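Local coordinates for protein PrgB (Enterococcus faecalis, PDB 6EVU) that promotes cell aggregation, biofilm formation and conjugation by binding and compacting DNA, and is represented here by its adhesin domain, at residues 12-17 with 230-235; 30-35 with 151-156; 51-56 with 84-89. All coordinates share one frame; numbering follows the deposited sequence.

Contact 1: residues 12-17 with 230-235; sequences YNKHKN and YVKKQA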
loop_
_atom_site.group_PDB
_atom_site.type_symbol
_atom_site.label_atom_id
_atom_site.label_comp_id
_atom_site.label_asym_id
_atom_site.label_seq_id
_atom_site.Cartn_x
_atom_site.Cartn_y
_atom_site.Cartn_z
ATOM N N TYR A 12 -17.968 -8.302 17.293
ATOM C CA TYR A 12 -18.755 -9.494 16.983
ATOM C C TYR A 12 -18.271 -10.187 15.710
ATOM O O TYR A 12 -18.325 -11.421 15.619
ATOM C CB TYR A 12 -20.238 -9.140 16.851
ATOM C CG TYR A 12 -21.097 -10.384 16.717
ATOM C CD1 TYR A 12 -21.381 -11.174 17.830
ATOM C CD2 TYR A 12 -21.590 -10.792 15.476
ATOM C CE1 TYR A 12 -22.143 -12.317 17.725
ATOM C CE2 TYR A 12 -22.361 -11.949 15.354
ATOM C CZ TYR A 12 -22.632 -12.699 16.484
ATOM O OH TYR A 12 -23.384 -13.844 16.392
ATOM N N ASN A 13 -17.790 -9.410 14.725
ATOM C CA ASN A 13 -17.378 -9.888 13.407
ATOM C C ASN A 13 -15.943 -10.420 13.358
ATOM O O ASN A 13 -15.538 -10.943 12.316
ATOM C CB ASN A 13 -17.526 -8.761 12.363
ATOM C CG ASN A 13 -18.983 -8.544 11.897
ATOM O OD1 ASN A 13 -19.386 -7.415 11.581
ATOM N ND2 ASN A 13 -19.762 -9.628 11.833
ATOM N N LYS A 14 -15.172 -10.322 14.446
ATOM C CA LYS A 14 -13.730 -10.577 14.371
ATOM C C LYS A 14 -13.423 -11.999 13.904
ATOM O O LYS A 14 -12.569 -12.209 13.032
ATOM C CB LYS A 14 -13.078 -10.299 15.728
ATOM C CG LYS A 14 -11.578 -10.177 15.635
ATOM C CD LYS A 14 -11.144 -9.620 14.255
ATOM C CE LYS A 14 -11.800 -8.292 13.870
ATOM N NZ LYS A 14 -11.747 -7.269 14.956
ATOM N N HIS A 15 -14.115 -12.988 14.467
ATOM C CA HIS A 15 -13.899 -14.395 14.156
ATOM C C HIS A 15 -15.100 -15.008 13.442
ATOM O O HIS A 15 -15.483 -16.150 13.712
ATOM C CB HIS A 15 -13.587 -15.178 15.427
ATOM C CG HIS A 15 -12.283 -14.800 16.053
ATOM N ND1 HIS A 15 -12.185 -14.325 17.343
ATOM C CD2 HIS A 15 -11.023 -14.815 15.560
ATOM C CE1 HIS A 15 -10.921 -14.071 17.621
ATOM N NE2 HIS A 15 -10.195 -14.364 16.558
ATOM N N LYS A 16 -15.724 -14.246 12.544
ATOM C CA LYS A 16 -16.821 -14.748 11.731
ATOM C C LYS A 16 -16.577 -14.380 10.275
ATOM O O LYS A 16 -15.756 -13.510 9.959
ATOM C CB LYS A 16 -18.189 -14.206 12.209
ATOM C CG LYS A 16 -18.425 -14.397 13.700
ATOM C CD LYS A 16 -19.874 -14.648 14.055
ATOM C CE LYS A 16 -20.056 -14.646 15.578
ATOM N NZ LYS A 16 -18.840 -15.082 16.355
ATOM N N ASN A 17 -17.290 -15.071 9.386
ATOM C CA ASN A 17 -17.354 -14.672 7.991
ATOM C C ASN A 17 -18.551 -13.745 7.806
ATOM O O ASN A 17 -19.135 -13.261 8.776
ATOM C CB ASN A 17 -17.367 -15.901 7.107
ATOM C CG ASN A 17 -16.091 -16.687 7.240
ATOM O OD1 ASN A 17 -14.989 -16.122 7.130
ATOM N ND2 ASN A 17 -16.221 -17.993 7.519
ATOM N N TYR A 230 -9.486 -11.852 6.316
ATOM C CA TYR A 230 -9.189 -11.587 7.716
ATOM C C TYR A 230 -9.060 -10.110 7.993
ATOM O O TYR A 230 -8.963 -9.730 9.166
ATOM C CB TYR A 230 -7.902 -12.304 8.142
ATOM C CG TYR A 230 -8.119 -13.783 8.292
ATOM C CD1 TYR A 230 -8.243 -14.588 7.172
ATOM C CD2 TYR A 230 -8.221 -14.379 9.552
ATOM C CE1 TYR A 230 -8.489 -15.968 7.296
ATOM C CE2 TYR A 230 -8.450 -15.744 9.679
ATOM C CZ TYR A 230 -8.564 -16.529 8.545
ATOM O OH TYR A 230 -8.791 -17.884 8.633
ATOM N N VAL A 231 -9.086 -9.303 6.934
ATOM C CA VAL A 231 -8.910 -7.853 6.989
ATOM C C VAL A 231 -10.280 -7.218 7.149
ATOM O O VAL A 231 -11.142 -7.357 6.268
ATOM C CB VAL A 231 -8.246 -7.343 5.703
ATOM C CG1 VAL A 231 -8.198 -5.796 5.691
ATOM C CG2 VAL A 231 -6.855 -7.909 5.542
ATOM N N LYS A 232 -10.492 -6.531 8.268
ATOM C CA LYS A 232 -11.795 -5.954 8.596
ATOM C C LYS A 232 -11.563 -4.784 9.538
ATOM O O LYS A 232 -10.498 -4.659 10.139
ATOM C CB LYS A 232 -12.789 -6.976 9.231
ATOM C CG LYS A 232 -12.199 -7.936 10.268
ATOM C CD LYS A 232 -13.186 -9.075 10.658
ATOM C CE LYS A 232 -13.474 -10.081 9.512
ATOM N NZ LYS A 232 -13.972 -11.449 9.939
ATOM N N LYS A 233 -12.564 -3.908 9.629
ATOM C CA LYS A 233 -12.418 -2.661 10.379
ATOM C C LYS A 233 -12.288 -2.897 11.881
ATOM O O LYS A 233 -13.098 -3.605 12.480
ATOM C CB LYS A 233 -13.591 -1.724 10.109
ATOM C CG LYS A 233 -13.327 -0.320 10.650
ATOM C CD LYS A 233 -14.408 0.664 10.268
ATOM C CE LYS A 233 -13.890 2.085 10.480
ATOM N NZ LYS A 233 -15.028 3.022 10.657
ATOM N N GLN A 234 -11.275 -2.285 12.486
ATOM C CA GLN A 234 -10.986 -2.444 13.903
ATOM C C GLN A 234 -11.462 -1.234 14.693
ATOM O O GLN A 234 -11.868 -0.210 14.135
ATOM C CB GLN A 234 -9.488 -2.649 14.116
ATOM C CG GLN A 234 -8.998 -3.807 13.328
ATOM C CD GLN A 234 -9.757 -5.049 13.687
ATOM O OE1 GLN A 234 -10.247 -5.765 12.823
ATOM N NE2 GLN A 234 -9.883 -5.310 14.986
ATOM N N ALA A 235 -11.362 -1.352 16.020
ATOM C CA ALA A 235 -11.853 -0.289 16.885
ATOM C C ALA A 235 -11.097 1.005 16.658
ATOM O O ALA A 235 -11.641 2.088 16.902
ATOM C CB ALA A 235 -11.742 -0.700 18.356
#
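Lys232 reaches from the two-stranded beta hairpin formed by strands 232-233 and 239-240 to the type I beta turn, Asn13 to Lys16, with which the chain leaves its N-terminal helix. The case illustrates how one ammonium group can fasten a surface element by gathering main-chain carbonyls. Lys232 NZ donates to Asn13 O at 2.9 Å, approaching almost head-on with a C=O...N angle of 161°. A second bond, to Lys14 O at 3.5 Å, is weak, and Lys16 O also lies close, 2.7 Å from Lys232 NZ. Carbonyl dipoles gathered on the ammonium in this way would probably favour its positive charge.

The tight part of the contact lies along the aliphatic shafts. The first torsion of Lys232 (chi1 42°) sets CG between the backbone N and the carbonyl carbon, and Lys232 CD lies 3.6 Å from Lys14 CE as the shaft passes. Beyond CD, a bend at chi3 turns CE and NZ toward the carbonyls. Lys14 is itself folded at three successive bonds. Its ammonium thereby turns to Gln234, whose side chain it crosses at about a right angle, and stays 6.9 Å (NZ to NZ) from that of Lys232. Pro242 touches both Lys14 and Gln234, and Tyr225 packs on Lys232.

The margins are looser and exposed. At one, His15 points away from the hairpin segment and hydrogen-bonds to Glu243; at another, Lys233 forms a salt bridge with Glu6 of the helix. Lys16 folds back over its own segment, its CE lying 3.3 Å above the plane of the Tyr12 ring, offset toward the rim.

Contact 2: residues 30-35 with 151-156; sequences LVFDQS and NDPIIT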
loop_
_atom_site.group_PDB
_atom_site.type_symbol
_atom_site.label_atom_id
_atom_site.label_comp_id
_atom_site.label_asym_id
_atom_site.label_seq_id
_atom_site.Cartn_x
_atom_site.Cartn_y
_atom_site.Cartn_z
ATOM N N LEU A 30 -12.494 0.529 -14.264
ATOM C CA LEU A 30 -11.133 1.027 -14.280
ATOM C C LEU A 30 -10.186 -0.148 -14.430
ATOM O O LEU A 30 -10.269 -1.116 -13.660
ATOM C CB LEU A 30 -10.841 1.761 -12.972
ATOM C CG LEU A 30 -9.389 2.215 -12.821
ATOM C CD1 LEU A 30 -9.087 3.322 -13.855
ATOM C CD2 LEU A 30 -9.094 2.670 -11.361
ATOM N N VAL A 31 -9.317 -0.084 -15.432
ATOM C CA VAL A 31 -8.281 -1.086 -15.662
ATOM C C VAL A 31 -6.927 -0.443 -15.361
ATOM O O VAL A 31 -6.451 0.411 -16.117
ATOM C CB VAL A 31 -8.332 -1.620 -17.099
ATOM C CG1 VAL A 31 -7.272 -2.756 -17.326
ATOM C CG2 VAL A 31 -9.792 -2.081 -17.460
ATOM N N PHE A 32 -6.280 -0.922 -14.301
ATOM C CA PHE A 32 -4.965 -0.434 -13.923
ATOM C C PHE A 32 -4.235 -1.643 -13.334
ATOM O O PHE A 32 -4.174 -1.878 -12.130
ATOM C CB PHE A 32 -5.035 0.756 -12.956
ATOM C CG PHE A 32 -3.775 1.579 -12.987
ATOM C CD1 PHE A 32 -3.681 2.645 -13.831
ATOM C CD2 PHE A 32 -2.668 1.239 -12.239
ATOM C CE1 PHE A 32 -2.494 3.380 -13.893
ATOM C CE2 PHE A 32 -1.488 1.991 -12.297
ATOM C CZ PHE A 32 -1.423 3.031 -13.126
ATOM N N ASP A 33 -3.635 -2.422 -14.214
ATOM C CA ASP A 33 -3.086 -3.732 -13.857
ATOM C C ASP A 33 -1.914 -4.009 -14.796
ATOM O O ASP A 33 -1.490 -3.129 -15.541
ATOM C CB ASP A 33 -4.190 -4.794 -13.915
ATOM C CG ASP A 33 -4.814 -4.913 -15.292
ATOM O OD1 ASP A 33 -4.180 -4.582 -16.297
ATOM O OD2 ASP A 33 -5.980 -5.351 -15.341
ATOM N N GLN A 34 -1.387 -5.251 -14.798
ATOM C CA GLN A 34 -0.188 -5.498 -15.600
ATOM C C GLN A 34 -0.409 -5.200 -17.091
ATOM O O GLN A 34 0.543 -4.876 -17.821
ATOM C CB GLN A 34 0.273 -6.960 -15.453
ATOM C CG GLN A 34 1.794 -7.199 -15.564
ATOM C CD GLN A 34 2.652 -6.253 -14.706
ATOM O OE1 GLN A 34 3.414 -5.433 -15.223
ATOM N NE2 GLN A 34 2.507 -6.357 -13.377
ATOM N N SER A 35 -1.639 -5.350 -17.574
ATOM C CA SER A 35 -1.925 -5.111 -18.978
ATOM C C SER A 35 -1.689 -3.675 -19.437
ATOM O O SER A 35 -1.710 -3.414 -20.652
ATOM C CB SER A 35 -3.381 -5.541 -19.279
ATOM O OG SER A 35 -4.317 -4.621 -18.764
ATOM N N ASN A 151 9.651 2.049 -11.341
ATOM C CA ASN A 151 9.269 2.458 -12.685
ATOM C C ASN A 151 8.061 1.672 -13.206
ATOM O O ASN A 151 7.499 2.073 -14.221
ATOM C CB ASN A 151 10.491 2.315 -13.648
ATOM C CG ASN A 151 11.358 3.595 -13.691
ATOM O OD1 ASN A 151 10.854 4.705 -13.889
ATOM N ND2 ASN A 151 12.663 3.432 -13.510
ATOM N N ASP A 152 7.701 0.547 -12.557
ATOM C CA ASP A 152 6.477 -0.192 -12.842
ATOM C C ASP A 152 5.383 0.328 -11.903
ATOM O O ASP A 152 5.466 0.095 -10.689
ATOM C CB ASP A 152 6.727 -1.695 -12.632
ATOM C CG ASP A 152 5.557 -2.577 -13.048
ATOM O OD1 ASP A 152 4.414 -2.103 -13.069
ATOM O OD2 ASP A 152 5.768 -3.790 -13.340
ATOM N N PRO A 153 4.353 1.032 -12.406
ATOM C CA PRO A 153 3.322 1.571 -11.502
ATOM C C PRO A 153 2.502 0.493 -10.793
ATOM O O PRO A 153 1.794 0.800 -9.810
ATOM C CB PRO A 153 2.462 2.405 -12.446
ATOM C CG PRO A 153 2.486 1.575 -13.751
ATOM C CD PRO A 153 3.986 1.180 -13.836
ATOM N N ILE A 154 2.561 -0.743 -11.290
ATOM C CA ILE A 154 1.858 -1.869 -10.687
ATOM C C ILE A 154 2.672 -2.521 -9.579
ATOM O O ILE A 154 2.108 -3.264 -8.768
ATOM C CB ILE A 154 1.505 -2.895 -11.780
ATOM C CG1 ILE A 154 0.778 -2.188 -12.924
ATOM C CG2 ILE A 154 0.678 -4.023 -11.223
ATOM C CD1 ILE A 154 -0.515 -1.480 -12.489
ATOM N N ILE A 155 3.977 -2.264 -9.525
ATOM C CA ILE A 155 4.767 -2.580 -8.339
ATOM C C ILE A 155 4.701 -1.444 -7.320
ATOM O O ILE A 155 4.585 -1.674 -6.097
ATOM C CB ILE A 155 6.210 -2.860 -8.798
ATOM C CG1 ILE A 155 6.277 -4.159 -9.623
ATOM C CG2 ILE A 155 7.215 -2.901 -7.613
ATOM C CD1 ILE A 155 7.643 -4.428 -10.237
ATOM N N THR A 156 4.711 -0.219 -7.828
ATOM C CA THR A 156 4.375 1.004 -7.092
ATOM C C THR A 156 5.431 1.495 -6.080
ATOM O O THR A 156 6.280 2.295 -6.445
ATOM C CB THR A 156 2.988 0.825 -6.410
ATOM O OG1 THR A 156 2.168 0.016 -7.313
ATOM C CG2 THR A 156 2.250 2.143 -6.176
#
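The Phe32 ring meets Pro153 at its edge, where Pro153 CB lies near the ring plane, 4.0 Å from Phe32 CE2. Ile154 comes in obliquely, bringing its CD1 methyl to 3.5 Å from Phe32 CD2. Elsewhere the same ring meets that of Phe177, the planes inclined at about 45°, and touches Phe131 of strand 124-137. The other flat groups stand crosswise: the Gln34 amide and the Asp152 carboxylate are turned 84° from each other. Their nearest atoms, Gln34 OE1 and Asp152 OD2, are 3.4 Å apart, but both are acceptors, so this is proximity without a bond.

Ile154 shows how a branched side chain can serve several neighbours at once. With CG1 anti to the carbonyl carbon (chi1 -52°) and CG2 anti to the backbone N, the two branches separate. The longer one runs to Phe32 and past the main chain of Asp33, where Ile154 CG1 is 3.6 Å from Asp33 O. The shorter one, CG2, lies 3.7 Å from Gln34 NE2. Val37 adds a further contact to Ile154.

What crosses the contact is packing, while the polar bonds shape each segment from within. Asp152 OD1 receives Ile154 N at 2.9 Å, on the anti side of the carboxylate and tilted out of its plane. Asp33 OD1 likewise receives Ser35 N at 2.9 Å, from above the carboxylate plane. Both are Asx turns. Thr156 OG1 donates to Pro153 O, further bracing the connection between strands 145-150 and 157-160.

Apolar packing of this kind joins the turn between those two strands of one antiparallel sheet to the region after strand 30-31 of another, consistent with the beta-supersandwich of antigen I/II family adhesin domains.

Contact 3: residues 51-56 with 84-89; sequences FIKATD and FQNSFV
Ala54 and Asn86 form a mainly backbone-mediated contact at the periphery of the six-stranded antiparallel sheet, where the start of helix 54-57 meets the type I beta turn from Gln85 to Phe88. It exemplifies the satisfaction of helix N-terminal amides by a carbonyl distant in sequence. Ala54 N donates to Asn86 O at 2.9 Å, nearly straight, with 171° at the hydrogen. A water donates to the same oxygen and accepts from Thr55 N, so one carbonyl serves two successive amides, the second through the water. Lys53 occupies the N-cap position, its shaft beside the Asn86 side chain. The amide of Asn86 has its polar partner elsewhere, OD1 accepting from Asn83 N.

Close packing surrounds this bond. Ser87 CA makes a CA-H...O contact of 3.3 Å with Ile52 O, and Ala54 CB lies 3.7 Å from Val89 CG1.

Farther along, the rings of Phe51 and Phe84 meet at an oblique angle, planes 62° apart and centroids separated by 6.0 Å. Phe51 CE2 comes to the edge of the Phe84 ring, in its plane, 3.8 Å from Phe84 CD1. The backbone N of Phe84 sits over the centre of the Phe51 ring, 3.7 Å above it. Phe84 swings its ring away from its own backbone N (chi1 -174°), setting CD1 against Phe51; the ring also stacks on Tyr100.

Strands 50-51 and 88-89 both pair with strand 99-104. The start of helix 54-57, with Lys53 at the N-cap, thus receives a carbonyl of a type I beta turn at the margin of an antiparallel sheet.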
loop_
_atom_site.group_PDB
_atom_site.type_symbol
_atom_site.label_atom_id
_atom_site.label_comp_id
_atom_site.label_asym_id
_atom_site.label_seq_id
_atom_site.Cartn_x
_atom_site.Cartn_y
_atom_site.Cartn_z
ATOM N N PHE A 51 15.987 13.529 -2.575
ATOM C CA PHE A 51 16.396 12.224 -3.108
ATOM C C PHE A 51 17.444 11.593 -2.213
ATOM O O PHE A 51 18.276 12.298 -1.627
ATOM C CB PHE A 51 16.965 12.340 -4.528
ATOM C CG PHE A 51 15.941 12.757 -5.537
ATOM C CD1 PHE A 51 15.848 14.097 -5.915
ATOM C CD2 PHE A 51 15.028 11.837 -6.063
ATOM C CE1 PHE A 51 14.892 14.499 -6.818
ATOM C CE2 PHE A 51 14.063 12.243 -6.994
ATOM C CZ PHE A 51 13.988 13.561 -7.361
ATOM N N ILE A 52 17.380 10.265 -2.070
ATOM C CA ILE A 52 18.395 9.478 -1.365
ATOM C C ILE A 52 19.314 8.863 -2.400
ATOM O O ILE A 52 18.863 8.142 -3.299
ATOM C CB ILE A 52 17.763 8.398 -0.493
ATOM C CG1 ILE A 52 16.823 9.070 0.512
ATOM C CG2 ILE A 52 18.857 7.544 0.182
ATOM C CD1 ILE A 52 15.843 8.056 1.230
ATOM N N LYS A 53 20.596 9.163 -2.302
ATOM C CA LYS A 53 21.566 8.496 -3.168
ATOM C C LYS A 53 21.505 6.981 -2.988
ATOM O O LYS A 53 21.499 6.479 -1.856
ATOM C CB LYS A 53 23.007 8.955 -2.852
ATOM C CG LYS A 53 23.245 10.418 -2.824
ATOM C CD LYS A 53 24.662 10.654 -2.304
ATOM C CE LYS A 53 25.479 11.375 -3.320
ATOM N NZ LYS A 53 26.688 11.924 -2.644
ATOM N N ALA A 54 21.475 6.261 -4.119
ATOM C CA ALA A 54 21.518 4.805 -4.111
ATOM C C ALA A 54 22.668 4.289 -3.264
ATOM O O ALA A 54 22.510 3.303 -2.534
ATOM C CB ALA A 54 21.634 4.277 -5.552
ATOM N N THR A 55 23.839 4.960 -3.321
ATOM C CA THR A 55 24.970 4.466 -2.538
ATOM C C THR A 55 24.737 4.611 -1.032
ATOM O O THR A 55 25.304 3.840 -0.258
ATOM C CB THR A 55 26.268 5.153 -2.967
ATOM O OG1 THR A 55 26.156 6.573 -2.823
ATOM C CG2 THR A 55 26.490 4.870 -4.427
ATOM N N ASP A 56 23.902 5.574 -0.602
ATOM C CA ASP A 56 23.498 5.648 0.802
ATOM C C ASP A 56 22.385 4.655 1.079
ATOM O O ASP A 56 22.382 3.959 2.104
ATOM C CB ASP A 56 23.048 7.060 1.159
ATOM C CG ASP A 56 24.200 8.063 1.129
ATOM O OD1 ASP A 56 25.364 7.695 1.485
ATOM O OD2 ASP A 56 23.963 9.228 0.723
ATOM N N PHE A 84 17.855 13.091 -8.889
ATOM C CA PHE A 84 17.049 12.091 -9.591
ATOM C C PHE A 84 17.939 11.048 -10.271
ATOM O O PHE A 84 17.674 9.838 -10.199
ATOM C CB PHE A 84 16.148 12.810 -10.600
ATOM C CG PHE A 84 15.150 11.914 -11.311
ATOM C CD1 PHE A 84 14.161 11.217 -10.639
ATOM C CD2 PHE A 84 15.193 11.808 -12.683
ATOM C CE1 PHE A 84 13.238 10.422 -11.367
ATOM C CE2 PHE A 84 14.289 11.025 -13.388
ATOM C CZ PHE A 84 13.296 10.342 -12.736
ATOM N N GLN A 85 19.039 11.500 -10.868
ATOM C CA GLN A 85 20.010 10.593 -11.485
ATOM C C GLN A 85 20.558 9.553 -10.496
ATOM O O GLN A 85 20.522 8.351 -10.774
ATOM C CB GLN A 85 21.171 11.394 -12.107
ATOM C CG GLN A 85 21.990 10.613 -13.144
ATOM C CD GLN A 85 22.944 9.582 -12.521
ATOM O OE1 GLN A 85 23.561 9.817 -11.463
ATOM N NE2 GLN A 85 23.069 8.428 -13.183
ATOM N N ASN A 86 21.171 9.993 -9.392
ATOM C CA ASN A 86 21.937 9.064 -8.566
ATOM C C ASN A 86 21.077 8.367 -7.507
ATOM O O ASN A 86 21.600 7.533 -6.746
ATOM C CB ASN A 86 23.145 9.772 -7.913
ATOM C CG ASN A 86 22.753 10.927 -6.970
ATOM O OD1 ASN A 86 21.689 10.916 -6.326
ATOM N ND2 ASN A 86 23.674 11.909 -6.835
ATOM N N SER A 87 19.773 8.656 -7.477
ATOM C CA SER A 87 18.831 7.964 -6.592
ATOM C C SER A 87 18.254 6.690 -7.210
ATOM O O SER A 87 17.522 5.972 -6.540
ATOM C CB SER A 87 17.692 8.903 -6.178
ATOM O OG SER A 87 16.817 9.139 -7.265
ATOM N N PHE A 88 18.648 6.341 -8.437
ATOM C CA PHE A 88 18.149 5.161 -9.138
ATOM C C PHE A 88 18.710 3.883 -8.513
ATOM O O PHE A 88 19.932 3.733 -8.346
ATOM C CB PHE A 88 18.531 5.263 -10.630
ATOM C CG PHE A 88 18.147 4.061 -11.439
ATOM C CD1 PHE A 88 16.826 3.888 -11.855
ATOM C CD2 PHE A 88 19.089 3.079 -11.759
ATOM C CE1 PHE A 88 16.457 2.759 -12.583
ATOM C CE2 PHE A 88 18.718 1.967 -12.450
ATOM C CZ PHE A 88 17.398 1.805 -12.852
ATOM N N VAL A 89 17.824 2.934 -8.204
ATOM C CA VAL A 89 18.217 1.697 -7.532
ATOM C C VAL A 89 17.743 0.506 -8.358
ATOM O O VAL A 89 16.690 0.572 -9.009
ATOM C CB VAL A 89 17.658 1.632 -6.074
ATOM C CG1 VAL A 89 18.354 2.669 -5.187
ATOM C CG2 VAL A 89 16.210 1.896 -6.045
HETATM O O HOH W 1 24.285 6.743 -5.823
#

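Following the chain from its N terminus, the three contacts close loops nested one within another; none cross. Contact 1 closes the longest, bringing the N-terminal helix and the turn after it to the small hairpin around strand 232-233. Inside it, contact 2 brings the end of strand 30-31, from the nine-stranded sheet, to a connection in the six-stranded one. Contact 3, innermost, closes a short excursion beside strand 99-104 of that second sheet. Contacts 2 and 3 touch, Asn151 ND2 lying 4.0 Å from Phe88 CE1. Contact 1 stands apart, on the opposite side of the chain's centre from contact 3, their centres 41 Å apart.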